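Local coordinates for probable sugar ABC transporter, sugar-binding protein (Streptococcus pneumoniae, PDB 2W7Y), which binds the blood group A-trisaccharide and probably delivers such host glycans to a sugar ABC transporter as its extracellular solute-binding protein, at residues N180-D183 and D184-Q187; T217-N220 and G221-L224. All blocks are in the same frame, centred on the assembly; numbering follows the deposited sequence.

Contact 1: N180-D183 and D184-Q187; sequences NTWD and DFTQ
A capping box opens helix 182-193, with Thr181 as the N-cap residue and Asp184 three positions on closing it from inside the first turn. Thr181 N donates to Asp184 OD2 over 3.2 Å at an N-H...O angle of 145°, reaching the oxygen from above the carboxylate plane. The reciprocal bond, Asp184 N to Thr181 OG1, is weak at 3.5 Å. With OG1 wedged between its own backbone N and carbonyl carbon (chi1 55°), Thr181 turns the hydroxyl back toward the first turn. Asp184 OD2 also takes weak bonds from Asn180 N and Thr181 OG1, so three donors, two of them weakly bonded, converge on one carboxylate oxygen, which would probably stabilise its negative charge.

Beyond the cap the ordinary alpha-helical pattern is established: Thr186 N bonds Trp182 O, and Gln187 N bonds Asp183 O. On the side turned to the neighbouring helices, Trp182 and Phe185 run side by side in an edge-to-face pair, the phenyl edge directed at the indole face, six-membered ring centroids 5.0 Å apart and planes at 55°. Thr186 CG2 sits over the same indole face, beside the phenyl edge, 3.4 Å from Trp182 NE1. Helix 207-215 packs on both rings through Leu210, and helix 237-252 meets Trp182 through Met245 and Val246. On the outer side a water joins Asp183 OD2, at 2.7 Å, to Thr186 OG1, at 2.6 Å.

Contact 2: T217-N220 and G221-L224; sequences TTEN and GRKL
This is a local helix-start contact at the surface, where the loop after helix 207-215 turns into the short helix 219-224. The motif is an N-cap: Thr218 OG1 accepts from Gly221 N at 3.2 Å with an N-H...O angle of 151°, supplying a side-chain acceptor to an amide of the first turn. The Thr218 hydroxyl, tucked back over its own main chain (chi1 64°), faces the turn. The main-chain ladder then begins with Arg222 N to Thr218 O and Lys223 N to Glu219 O, both 3.1 Å; the following bond, Leu224 N to Asn220 O, is weak at 3.3 Å.

Arg222 runs extended from CG to NE back along the helix start, and Thr218 O lies against one face of its guanidinium, 3.6 Å from the plane and nearer the group's border than its middle. Its NE is bonded to Gly216 O, so the planar group is tied as well to Gly216, just past the end of helix 207-215. Glu219 bends at chi2 (-73°) to bring its carboxylate to the guanidinium edge, and OE1 forms a salt bridge with Arg222 NH1 at 3.3 Å, the two planes perpendicular. Asn220 and Lys223 lie side by side; Asn220 ND2 is hydrogen-bonded to Glu238 OE2, while Asn220 OD1 lies 3.3 Å from Lys223 CE.

In the fold
Going from the N terminus, contact 1 comes first, at the start of helix 182-193; the chain then passes through strand 199-201 and helix 207-215 before contact 2 starts helix 219-224. The two are in series, neither nested nor crossed, and each closes only a single turn where a loop becomes a helix. The centres of contact 1 and contact 2 lie about 18 Å apart, and the nearest atoms of contact 1 and contact 2 about 6 Å apart, without touching. Helix 207-215 links them: it packs on the aromatic side of residues 180-187, and its exit leads into residues 217-224. Further on, Glu249 of helix 237-252 meets contact 1, while Glu238 of that helix and Trp392 bond contact 2.

Contact 1: N180-D183 and D184-Q187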
loop_
_atom_site.group_PDB
_atom_site.type_symbol
_atom_site.label_atom_id
_atom_site.label_comp_id
_atom_site.label_asym_id
_atom_site.label_seq_id
_atom_site.Cartn_x
_atom_site.Cartn_y
_atom_site.Cartn_z
ATOM N N ASN A 180 -20.423 6.692 -9.734
ATOM C CA ASN A 180 -19.931 7.847 -10.482
ATOM C C ASN A 180 -19.600 9.029 -9.586
ATOM O O ASN A 180 -18.772 9.867 -9.940
ATOM C CB ASN A 180 -20.940 8.255 -11.554
ATOM C CG ASN A 180 -21.062 7.217 -12.652
ATOM O OD1 ASN A 180 -20.069 6.623 -13.073
ATOM N ND2 ASN A 180 -22.285 6.993 -13.121
ATOM N N THR A 181 -20.256 9.082 -8.429
ATOM C CA THR A 181 -20.026 10.123 -7.429
ATOM C C THR A 181 -19.840 9.520 -6.032
ATOM O O THR A 181 -20.126 8.341 -5.809
ATOM C CB THR A 181 -21.196 11.147 -7.374
ATOM O OG1 THR A 181 -22.433 10.456 -7.163
ATOM C CG2 THR A 181 -21.282 11.971 -8.660
ATOM N N TRP A 182 -19.361 10.344 -5.102
ATOM C CA TRP A 182 -19.236 9.970 -3.695
ATOM C C TRP A 182 -20.591 9.598 -3.086
ATOM O O TRP A 182 -20.687 8.646 -2.310
ATOM C CB TRP A 182 -18.599 11.114 -2.899
ATOM C CG TRP A 182 -18.453 10.822 -1.433
ATOM C CD1 TRP A 182 -19.249 11.279 -0.424
ATOM C CD2 TRP A 182 -17.456 9.996 -0.817
ATOM N NE1 TRP A 182 -18.808 10.795 0.785
ATOM C CE2 TRP A 182 -17.711 10.002 0.574
ATOM C CE3 TRP A 182 -16.375 9.246 -1.304
ATOM C CZ2 TRP A 182 -16.919 9.293 1.484
ATOM C CZ3 TRP A 182 -15.587 8.540 -0.394
ATOM C CH2 TRP A 182 -15.867 8.571 0.983
ATOM N N ASP A 183 -21.626 10.355 -3.447
ATOM C CA ASP A 183 -22.987 10.112 -2.970
ATOM C C ASP A 183 -23.537 8.739 -3.376
ATOM O O ASP A 183 -24.271 8.120 -2.606
ATOM C CB ASP A 183 -23.925 11.242 -3.415
ATOM C CG ASP A 183 -23.667 12.557 -2.666
ATOM O OD1 ASP A 183 -24.228 13.594 -3.074
ATOM O OD2 ASP A 183 -22.912 12.563 -1.668
ATOM N N ASP A 184 -23.169 8.260 -4.565
ATOM C CA ASP A 184 -23.515 6.900 -5.004
ATOM C C ASP A 184 -22.930 5.838 -4.074
ATOM O O ASP A 184 -23.590 4.845 -3.758
ATOM C CB ASP A 184 -23.023 6.636 -6.433
ATOM C CG ASP A 184 -23.782 7.432 -7.486
ATOM O OD1 ASP A 184 -24.968 7.770 -7.277
ATOM O OD2 ASP A 184 -23.180 7.701 -8.546
ATOM N N PHE A 185 -21.682 6.050 -3.660
ATOM C CA PHE A 185 -20.983 5.158 -2.738
ATOM C C PHE A 185 -21.647 5.129 -1.359
ATOM O O PHE A 185 -21.873 4.056 -0.804
ATOM C CB PHE A 185 -19.508 5.570 -2.630
ATOM C CG PHE A 185 -18.797 5.016 -1.419
ATOM C CD1 PHE A 185 -18.542 3.652 -1.301
ATOM C CD2 PHE A 185 -18.366 5.868 -0.404
ATOM C CE1 PHE A 185 -17.886 3.144 -0.195
ATOM C CE2 PHE A 185 -17.700 5.365 0.714
ATOM C CZ PHE A 185 -17.462 4.002 0.818
ATOM N N THR A 186 -21.958 6.309 -0.822
ATOM C CA THR A 186 -22.596 6.437 0.488
ATOM C C THR A 186 -24.025 5.901 0.491
ATOM O O THR A 186 -24.481 5.362 1.498
ATOM C CB THR A 186 -22.612 7.902 0.986
ATOM O OG1 THR A 186 -23.389 8.710 0.093
ATOM C CG2 THR A 186 -21.194 8.459 1.091
ATOM N N GLN A 187 -24.727 6.065 -0.630
ATOM C CA GLN A 187 -26.081 5.519 -0.793
ATOM C C GLN A 187 -26.064 3.993 -0.906
ATOM O O GLN A 187 -26.972 3.319 -0.423
ATOM C CB GLN A 187 -26.796 6.159 -1.991
ATOM C CG GLN A 187 -27.183 7.618 -1.750
ATOM C CD GLN A 187 -27.468 8.412 -3.017
ATOM O OE1 GLN A 187 -27.280 9.631 -3.048
ATOM N NE2 GLN A 187 -27.932 7.732 -4.059
HETATM O O HOH W 1 -23.152 11.219 0.687
#

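Contact 2: T217-N220 and G221-L224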
loop_
_atom_site.group_PDB
_atom_site.type_symbol
_atom_site.label_atom_id
_atom_site.label_comp_id
_atom_site.label_asym_id
_atom_site.label_seq_id
_atom_site.Cartn_x
_atom_site.Cartn_y
_atom_site.Cartn_z
ATOM N N THR A 217 -10.442 13.389 -6.801
ATOM C CA THR A 217 -11.672 13.555 -7.570
ATOM C C THR A 217 -11.726 14.928 -8.266
ATOM O O THR A 217 -12.559 15.156 -9.150
ATOM C CB THR A 217 -12.919 13.306 -6.667
ATOM O OG1 THR A 217 -13.929 12.607 -7.403
ATOM C CG2 THR A 217 -13.483 14.600 -6.091
ATOM N N THR A 218 -10.835 15.831 -7.853
ATOM C CA THR A 218 -10.679 17.137 -8.492
ATOM C C THR A 218 -9.222 17.357 -8.896
ATOM O O THR A 218 -8.323 16.703 -8.363
ATOM C CB THR A 218 -11.111 18.309 -7.570
ATOM O OG1 THR A 218 -10.255 18.361 -6.422
ATOM C CG2 THR A 218 -12.568 18.174 -7.126
ATOM N N GLU A 219 -9.002 18.282 -9.833
ATOM C CA GLU A 219 -7.655 18.665 -10.267
ATOM C C GLU A 219 -6.813 19.224 -9.119
ATOM O O GLU A 219 -5.647 18.856 -8.967
ATOM C CB GLU A 219 -7.718 19.681 -11.414
ATOM C CG GLU A 219 -8.096 19.095 -12.779
ATOM C CD GLU A 219 -6.980 18.268 -13.425
ATOM O OE1 GLU A 219 -7.216 17.717 -14.525
ATOM O OE2 GLU A 219 -5.872 18.161 -12.842
ATOM N N ASN A 220 -7.413 20.104 -8.317
ATOM C CA ASN A 220 -6.749 20.711 -7.159
ATOM C C ASN A 220 -6.321 19.695 -6.101
ATOM O O ASN A 220 -5.265 19.838 -5.485
ATOM C CB ASN A 220 -7.644 21.778 -6.519
ATOM C CG ASN A 220 -7.840 22.999 -7.406
ATOM O OD1 ASN A 220 -7.017 23.301 -8.271
ATOM N ND2 ASN A 220 -8.935 23.713 -7.185
ATOM N N GLY A 221 -7.153 18.676 -5.897
ATOM C CA GLY A 221 -6.841 17.583 -4.985
ATOM C C GLY A 221 -5.736 16.673 -5.495
ATOM O O GLY A 221 -4.964 16.132 -4.702
ATOM N N ARG A 222 -5.664 16.501 -6.814
ATOM C CA ARG A 222 -4.626 15.682 -7.450
ATOM C C ARG A 222 -3.237 16.318 -7.361
ATOM O O ARG A 222 -2.252 15.629 -7.105
ATOM C CB ARG A 222 -4.974 15.395 -8.915
ATOM C CG ARG A 222 -6.132 14.432 -9.117
ATOM C CD ARG A 222 -6.446 14.227 -10.595
ATOM N NE ARG A 222 -7.859 13.911 -10.785
ATOM C CZ ARG A 222 -8.712 14.628 -11.515
ATOM N NH1 ARG A 222 -8.302 15.708 -12.168
ATOM N NH2 ARG A 222 -9.981 14.249 -11.607
ATOM N N LYS A 223 -3.159 17.631 -7.576
ATOM C CA LYS A 223 -1.877 18.339 -7.508
ATOM C C LYS A 223 -1.366 18.499 -6.069
ATOM O O LYS A 223 -0.164 18.653 -5.844
ATOM C CB LYS A 223 -1.927 19.678 -8.258
ATOM C CG LYS A 223 -2.925 20.697 -7.730
ATOM C CD LYS A 223 -2.862 21.977 -8.561
ATOM C CE LYS A 223 -3.769 23.062 -7.999
ATOM N NZ LYS A 223 -3.746 24.300 -8.826
ATOM N N LEU A 224 -2.287 18.459 -5.109
ATOM C CA LEU A 224 -1.949 18.343 -3.690
ATOM C C LEU A 224 -1.131 17.085 -3.419
ATOM O O LEU A 224 -0.183 17.117 -2.637
ATOM C CB LEU A 224 -3.225 18.321 -2.837
ATOM C CG LEU A 224 -3.598 19.481 -1.905
ATOM C CD1 LEU A 224 -3.270 20.866 -2.473
ATOM C CD2 LEU A 224 -5.066 19.378 -1.516
#